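Local coordinates for protein YHR177W (Saccharomyces cerevisiae, PDB 4M8B) that binds DNA, probably as a transcription factor, through a WOPR domain carried on this piece of a longer fungal protein, at residues S72-R84 and L178-P190. Residues are numbered along the deposited sequence; the frame is centred on the assembly and turned at random.
Sequences SPSRISGKFLVYR and LQKVAVGNGRSNP. With nucleotides of chain B; nucleotides of chain A.
Lys79 starts with CG beside its backbone N and anti to the carbonyl carbon (chi1 -56°) and runs fully extended from there, which carries NZ to the carbonyls of Leu178 and Gln179. There NZ donates 2.9 Å to Leu178 O, in the carbonyl plane and on a lone pair, and weakly to Gln179 O; NZ also forms a salt bridge with Glu16. On the way the lysine's methylenes pass Val181 O. Ser188 places OG anti to its backbone N (chi1 -178°), where it accepts Gly78 N at 3.0 Å and 148°. That amide lies in the type II' turn from Ser77 to Phe80, so the loop is tied to the tip of the hairpin. Pro190 lays CD against Gly78 N and CG against Ser77 OG. Between these polar contacts Val183 makes the apolar one: CG1 meets Ile76 CD1 at 4.0 Å, the two side chains passing alongside each other and pointing opposite ways, and CG2 touches Lys79 O. A water links Ser188 OG to OP2 of DT5 of chain B, which also accepts Asn189 N at 2.8 Å. Arg187 reads DG4 of chain B with two bonds, NE to N7 at 2.8 Å and NH2 to O6 at 2.6 Å, while Ser74 OG donates to N7 of DG11 of chain A. Hairpin and C-terminal loop thus form one DNA-reading surface of the WOPR domain, with an arginine-guanine pair typical of major-groove recognition.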
loop_
_atom_site.group_PDB
_atom_site.type_symbol
_atom_site.label_atom_id
_atom_site.label_comp_id
_atom_site.label_asym_id
_atom_site.label_seq_id
_atom_site.Cartn_x
_atom_site.Cartn_y
_atom_site.Cartn_z
ATOM N N SER C 72 -13.431 -1.495 -3.521
ATOM C CA SER C 72 -13.920 -2.737 -4.101
ATOM C C SER C 72 -13.488 -3.900 -3.226
ATOM O O SER C 72 -12.697 -3.724 -2.297
ATOM C CB SER C 72 -13.354 -2.927 -5.505
ATOM O OG SER C 72 -11.993 -3.310 -5.454
ATOM N N PRO C 73 -14.020 -5.096 -3.508
ATOM C CA PRO C 73 -13.529 -6.296 -2.827
ATOM C C PRO C 73 -12.073 -6.516 -3.211
ATOM O O PRO C 73 -11.668 -6.102 -4.301
ATOM C CB PRO C 73 -14.399 -7.411 -3.411
ATOM C CG PRO C 73 -15.631 -6.717 -3.911
ATOM C CD PRO C 73 -15.158 -5.381 -4.397
ATOM N N SER C 74 -11.301 -7.152 -2.337
ATOM C CA SER C 74 -9.879 -7.364 -2.589
ATOM C C SER C 74 -9.623 -8.292 -3.774
ATOM O O SER C 74 -10.310 -9.298 -3.948
ATOM C CB SER C 74 -9.203 -7.940 -1.347
ATOM O OG SER C 74 -9.642 -9.263 -1.099
ATOM N N ARG C 75 -8.632 -7.937 -4.587
ATOM C CA ARG C 75 -8.110 -8.833 -5.616
ATOM C C ARG C 75 -6.629 -9.078 -5.343
ATOM O O ARG C 75 -5.978 -8.269 -4.685
ATOM C CB ARG C 75 -8.304 -8.237 -7.014
ATOM C CG ARG C 75 -9.755 -8.166 -7.470
ATOM C CD ARG C 75 -10.342 -9.554 -7.680
ATOM N NE ARG C 75 -11.752 -9.502 -8.063
ATOM C CZ ARG C 75 -12.762 -9.750 -7.237
ATOM N NH1 ARG C 75 -12.523 -10.075 -5.975
ATOM N NH2 ARG C 75 -14.011 -9.677 -7.674
ATOM N N ILE C 76 -6.098 -10.192 -5.836
ATOM C CA ILE C 76 -4.687 -10.503 -5.622
ATOM C C ILE C 76 -3.843 -10.122 -6.837
ATOM O O ILE C 76 -4.235 -10.356 -7.980
ATOM C CB ILE C 76 -4.467 -11.994 -5.300
ATOM C CG1 ILE C 76 -5.503 -12.484 -4.289
ATOM C CG2 ILE C 76 -3.058 -12.224 -4.777
ATOM C CD1 ILE C 76 -5.301 -13.928 -3.871
ATOM N N SER C 77 -2.690 -9.519 -6.579
ATOM C CA SER C 77 -1.737 -9.189 -7.627
ATOM C C SER C 77 -0.353 -9.550 -7.119
ATOM O O SER C 77 0.313 -8.739 -6.476
ATOM C CB SER C 77 -1.809 -7.704 -7.987
ATOM O OG SER C 77 -0.913 -7.387 -9.040
ATOM N N GLY C 78 0.069 -10.779 -7.398
ATOM C CA GLY C 78 1.309 -11.292 -6.854
ATOM C C GLY C 78 1.136 -11.603 -5.381
ATOM O O GLY C 78 0.358 -12.483 -5.009
ATOM N N LYS C 79 1.860 -10.877 -4.539
ATOM C CA LYS C 79 1.733 -11.039 -3.100
ATOM C C LYS C 79 1.019 -9.835 -2.499
ATOM O O LYS C 79 0.902 -9.717 -1.279
ATOM C CB LYS C 79 3.112 -11.227 -2.466
ATOM C CG LYS C 79 3.899 -12.391 -3.047
ATOM C CD LYS C 79 5.251 -12.556 -2.366
ATOM C CE LYS C 79 6.011 -13.743 -2.939
ATOM N NZ LYS C 79 7.320 -13.947 -2.260
ATOM N N PHE C 80 0.542 -8.946 -3.366
ATOM C CA PHE C 80 -0.177 -7.753 -2.933
ATOM C C PHE C 80 -1.684 -7.960 -2.977
ATOM O O PHE C 80 -2.187 -8.763 -3.761
ATOM C CB PHE C 80 0.164 -6.558 -3.826
ATOM C CG PHE C 80 1.589 -6.105 -3.730
ATOM C CD1 PHE C 80 2.024 -5.368 -2.641
ATOM C CD2 PHE C 80 2.492 -6.394 -4.741
ATOM C CE1 PHE C 80 3.338 -4.942 -2.553
ATOM C CE2 PHE C 80 3.805 -5.969 -4.661
ATOM C CZ PHE C 80 4.229 -5.241 -3.566
ATOM N N LEU C 81 -2.397 -7.227 -2.131
ATOM C CA LEU C 81 -3.840 -7.100 -2.267
ATOM C C LEU C 81 -4.125 -5.754 -2.922
ATOM O O LEU C 81 -3.474 -4.757 -2.611
ATOM C CB LEU C 81 -4.535 -7.203 -0.906
ATOM C CG LEU C 81 -4.584 -8.614 -0.317
ATOM C CD1 LEU C 81 -5.297 -8.635 1.026
ATOM C CD2 LEU C 81 -5.258 -9.558 -1.297
ATOM N N VAL C 82 -5.081 -5.727 -3.843
ATOM C CA VAL C 82 -5.422 -4.496 -4.547
ATOM C C VAL C 82 -6.898 -4.144 -4.378
ATOM O O VAL C 82 -7.760 -5.022 -4.381
ATOM C CB VAL C 82 -5.083 -4.594 -6.048
ATOM C CG1 VAL C 82 -5.536 -3.341 -6.779
ATOM C CG2 VAL C 82 -3.596 -4.801 -6.235
ATOM N N TYR C 83 -7.181 -2.854 -4.230
ATOM C CA TYR C 83 -8.550 -2.387 -4.067
ATOM C C TYR C 83 -8.811 -1.183 -4.968
ATOM O O TYR C 83 -7.896 -0.419 -5.273
ATOM C CB TYR C 83 -8.810 -2.004 -2.611
ATOM C CG TYR C 83 -8.438 -3.061 -1.595
ATOM C CD1 TYR C 83 -7.121 -3.240 -1.200
ATOM C CD2 TYR C 83 -9.407 -3.859 -1.006
ATOM C CE1 TYR C 83 -6.780 -4.194 -0.259
ATOM C CE2 TYR C 83 -9.073 -4.816 -0.065
ATOM C CZ TYR C 83 -7.759 -4.978 0.304
ATOM O OH TYR C 83 -7.422 -5.929 1.239
ATOM N N ARG C 84 -10.061 -1.009 -5.383
ATOM C CA ARG C 84 -10.425 0.097 -6.262
ATOM C C ARG C 84 -11.473 0.999 -5.622
ATOM O O ARG C 84 -12.459 0.516 -5.071
ATOM C CB ARG C 84 -10.932 -0.440 -7.602
ATOM C CG ARG C 84 -9.940 -1.357 -8.292
ATOM C CD ARG C 84 -9.890 -1.091 -9.779
ATOM N NE ARG C 84 -11.036 -1.665 -10.471
ATOM C CZ ARG C 84 -11.521 -1.203 -11.618
ATOM N NH1 ARG C 84 -10.964 -0.150 -12.200
ATOM N NH2 ARG C 84 -12.566 -1.793 -12.177
ATOM N N LEU C 178 10.684 -12.040 2.733
ATOM C CA LEU C 178 9.792 -11.529 1.697
ATOM C C LEU C 178 9.396 -12.587 0.673
ATOM O O LEU C 178 8.279 -12.572 0.157
ATOM C CB LEU C 178 10.422 -10.323 0.994
ATOM C CG LEU C 178 10.418 -9.026 1.801
ATOM C CD1 LEU C 178 11.187 -7.932 1.078
ATOM C CD2 LEU C 178 8.987 -8.591 2.064
ATOM N N GLN C 179 10.307 -13.505 0.374
ATOM C CA GLN C 179 10.023 -14.541 -0.611
ATOM C C GLN C 179 9.166 -15.661 -0.013
ATOM O O GLN C 179 8.446 -16.352 -0.735
ATOM C CB GLN C 179 11.321 -15.084 -1.221
ATOM C CG GLN C 179 12.170 -15.915 -0.272
ATOM C CD GLN C 179 11.903 -17.403 -0.406
ATOM O OE1 GLN C 179 11.318 -17.854 -1.392
ATOM N NE2 GLN C 179 12.333 -18.173 0.588
ATOM N N LYS C 180 9.235 -15.820 1.307
ATOM C CA LYS C 180 8.437 -16.825 2.009
ATOM C C LYS C 180 6.955 -16.459 2.047
ATOM O O LYS C 180 6.112 -17.293 2.373
ATOM C CB LYS C 180 8.939 -17.016 3.447
ATOM C CG LYS C 180 10.284 -17.712 3.573
ATOM C CD LYS C 180 10.530 -18.163 5.010
ATOM C CE LYS C 180 10.579 -16.986 5.976
ATOM N NZ LYS C 180 11.816 -16.169 5.818
ATOM N N VAL C 181 6.647 -15.208 1.723
ATOM C CA VAL C 181 5.280 -14.701 1.825
ATOM C C VAL C 181 4.391 -15.128 0.655
ATOM O O VAL C 181 4.814 -15.095 -0.501
ATOM C CB VAL C 181 5.267 -13.165 1.947
ATOM C CG1 VAL C 181 3.850 -12.628 1.827
ATOM C CG2 VAL C 181 5.898 -12.736 3.261
ATOM N N ALA C 182 3.160 -15.529 0.969
ATOM C CA ALA C 182 2.188 -15.942 -0.042
ATOM C C ALA C 182 0.766 -15.565 0.370
ATOM O O ALA C 182 0.488 -15.369 1.551
ATOM C CB ALA C 182 2.288 -17.434 -0.297
ATOM N N VAL C 183 -0.130 -15.473 -0.610
ATOM C CA VAL C 183 -1.505 -15.048 -0.370
ATOM C C VAL C 183 -2.478 -16.003 -1.056
ATOM O O VAL C 183 -2.315 -16.299 -2.237
ATOM C CB VAL C 183 -1.741 -13.619 -0.908
ATOM C CG1 VAL C 183 -3.136 -13.127 -0.545
ATOM C CG2 VAL C 183 -0.684 -12.669 -0.374
ATOM N N GLY C 184 -3.486 -16.475 -0.323
ATOM C CA GLY C 184 -4.429 -17.450 -0.850
ATOM C C GLY C 184 -3.690 -18.638 -1.437
ATOM O O GLY C 184 -2.755 -19.149 -0.820
ATOM N N ASN C 185 -4.091 -19.078 -2.626
ATOM C CA ASN C 185 -3.244 -20.004 -3.370
ATOM C C ASN C 185 -2.059 -19.230 -3.944
ATOM O O ASN C 185 -2.205 -18.080 -4.357
ATOM C CB ASN C 185 -4.020 -20.789 -4.443
ATOM C CG ASN C 185 -4.637 -19.903 -5.523
ATOM O OD1 ASN C 185 -3.997 -18.995 -6.056
ATOM N ND2 ASN C 185 -5.884 -20.193 -5.872
ATOM N N GLY C 186 -0.880 -19.840 -3.944
ATOM C CA GLY C 186 0.320 -19.138 -4.361
ATOM C C GLY C 186 0.450 -18.995 -5.865
ATOM O O GLY C 186 1.560 -18.894 -6.387
ATOM N N ARG C 187 -0.694 -18.918 -6.517
ATOM C CA ARG C 187 -0.773 -18.995 -7.943
ATOM C C ARG C 187 -0.887 -17.701 -8.689
ATOM O O ARG C 187 -0.810 -17.685 -9.869
ATOM C CB ARG C 187 -1.906 -19.927 -8.331
ATOM C CG ARG C 187 -1.679 -21.379 -7.949
ATOM C CD ARG C 187 -2.141 -22.319 -9.010
ATOM N NE ARG C 187 -3.555 -22.213 -9.226
ATOM C CZ ARG C 187 -4.446 -22.806 -8.481
ATOM N NH1 ARG C 187 -4.058 -23.529 -7.492
ATOM N NH2 ARG C 187 -5.706 -22.678 -8.743
ATOM N N SER C 188 -1.056 -16.614 -7.983
ATOM C CA SER C 188 -1.143 -15.282 -8.583
ATOM C C SER C 188 0.228 -14.810 -9.069
ATOM O O SER C 188 1.190 -14.782 -8.302
ATOM C CB SER C 188 -1.725 -14.273 -7.591
ATOM O OG SER C 188 -1.854 -12.994 -8.187
ATOM N N ASN C 189 0.314 -14.444 -10.345
ATOM C CA ASN C 189 1.586 -14.042 -10.942
ATOM C C ASN C 189 1.402 -13.249 -12.234
ATOM O O ASN C 189 1.631 -13.774 -13.323
ATOM C CB ASN C 189 2.457 -15.275 -11.205
ATOM C CG ASN C 189 3.891 -14.919 -11.554
ATOM O OD1 ASN C 189 4.387 -13.854 -11.185
ATOM N ND2 ASN C 189 4.565 -15.816 -12.267
ATOM N N PRO C 190 0.986 -11.978 -12.112
ATOM C CA PRO C 190 0.738 -11.086 -13.255
ATOM C C PRO C 190 1.973 -10.863 -14.130
ATOM O O PRO C 190 3.100 -11.072 -13.680
ATOM C CB PRO C 190 0.332 -9.767 -12.588
ATOM C CG PRO C 190 -0.188 -10.162 -11.247
ATOM C CD PRO C 190 0.650 -11.336 -10.830
ATOM P P DT B 5 -2.358 -13.766 -13.462
ATOM O OP1 DT B 5 -2.035 -12.483 -14.127
ATOM O OP2 DT B 5 -1.852 -14.042 -12.098
ATOM O "O5'" DT B 5 -3.948 -13.921 -13.439
ATOM C "C5'" DT B 5 -4.668 -13.783 -14.657
ATOM C "C4'" DT B 5 -6.137 -14.119 -14.480
ATOM O "O4'" DT B 5 -6.280 -15.375 -13.773
ATOM C "C3'" DT B 5 -6.940 -13.096 -13.686
ATOM O "O3'" DT B 5 -7.913 -12.520 -14.560
ATOM C "C2'" DT B 5 -7.555 -13.884 -12.527
ATOM C "C1'" DT B 5 -7.454 -15.327 -12.990
ATOM N N1 DT B 5 -7.317 -16.338 -11.903
ATOM C C2 DT B 5 -8.420 -17.042 -11.471
ATOM O O2 DT B 5 -9.546 -16.886 -11.918
ATOM N N3 DT B 5 -8.148 -17.952 -10.476
ATOM C C4 DT B 5 -6.918 -18.222 -9.890
ATOM O O4 DT B 5 -6.780 -19.059 -9.001
ATOM C C5 DT B 5 -5.815 -17.450 -10.401
ATOM C C7 DT B 5 -4.424 -17.628 -9.861
ATOM C C6 DT B 5 -6.065 -16.560 -11.368
ATOM P P DG B 4 2.249 -18.755 -14.233
ATOM O OP1 DG B 4 2.875 -17.833 -15.126
ATOM O OP2 DG B 4 2.906 -19.101 -13.002
ATOM O "O5'" DG B 4 0.778 -18.211 -14.103
ATOM C "C5'" DG B 4 0.201 -17.503 -15.193
ATOM C "C4'" DG B 4 -1.256 -17.204 -14.944
ATOM O "O4'" DG B 4 -1.895 -18.386 -14.459
ATOM C "C3'" DG B 4 -1.554 -16.135 -13.894
ATOM O "O3'" DG B 4 -2.070 -14.923 -14.416
ATOM C "C2'" DG B 4 -2.693 -16.722 -13.093
ATOM C "C1'" DG B 4 -3.077 -17.949 -13.874
ATOM N N9 DG B 4 -3.600 -19.017 -13.049
ATOM C C8 DG B 4 -2.947 -19.787 -12.126
ATOM N N7 DG B 4 -3.725 -20.648 -11.541
ATOM C C5 DG B 4 -4.967 -20.415 -12.101
ATOM C C6 DG B 4 -6.203 -21.031 -11.859
ATOM O O6 DG B 4 -6.465 -21.935 -11.072
ATOM N N1 DG B 4 -7.205 -20.481 -12.637
ATOM C C2 DG B 4 -7.034 -19.473 -13.539
ATOM N N2 DG B 4 -8.124 -19.064 -14.180
ATOM N N3 DG B 4 -5.883 -18.898 -13.786
ATOM C C4 DG B 4 -4.902 -19.406 -13.027
ATOM P P DG A 11 -3.483 -9.328 5.190
ATOM O OP1 DG A 11 -2.881 -10.356 6.064
ATOM O OP2 DG A 11 -2.738 -8.074 4.945
ATOM O "O5'" DG A 11 -3.814 -9.999 3.777
ATOM C "C5'" DG A 11 -3.786 -11.419 3.595
ATOM C "C4'" DG A 11 -5.028 -12.111 4.137
ATOM O "O4'" DG A 11 -6.215 -11.367 3.789
ATOM C "C3'" DG A 11 -5.306 -13.493 3.564
ATOM O "O3'" DG A 11 -4.591 -14.481 4.295
ATOM C "C2'" DG A 11 -6.823 -13.645 3.692
ATOM C "C1'" DG A 11 -7.342 -12.218 3.818
ATOM N N9 DG A 11 -8.286 -11.780 2.786
ATOM C C8 DG A 11 -8.120 -10.746 1.896
ATOM N N7 DG A 11 -9.142 -10.570 1.099
ATOM C C5 DG A 11 -10.048 -11.547 1.488
ATOM C C6 DG A 11 -11.337 -11.845 0.988
ATOM O O6 DG A 11 -11.962 -11.290 0.070
ATOM N N1 DG A 11 -11.914 -12.915 1.669
ATOM C C2 DG A 11 -11.321 -13.607 2.699
ATOM N N2 DG A 11 -12.033 -14.612 3.234
ATOM N N3 DG A 11 -10.114 -13.335 3.177
ATOM C C4 DG A 11 -9.537 -12.297 2.525
HETATM O O HOH W 1 -3.787 -13.042 -9.919
#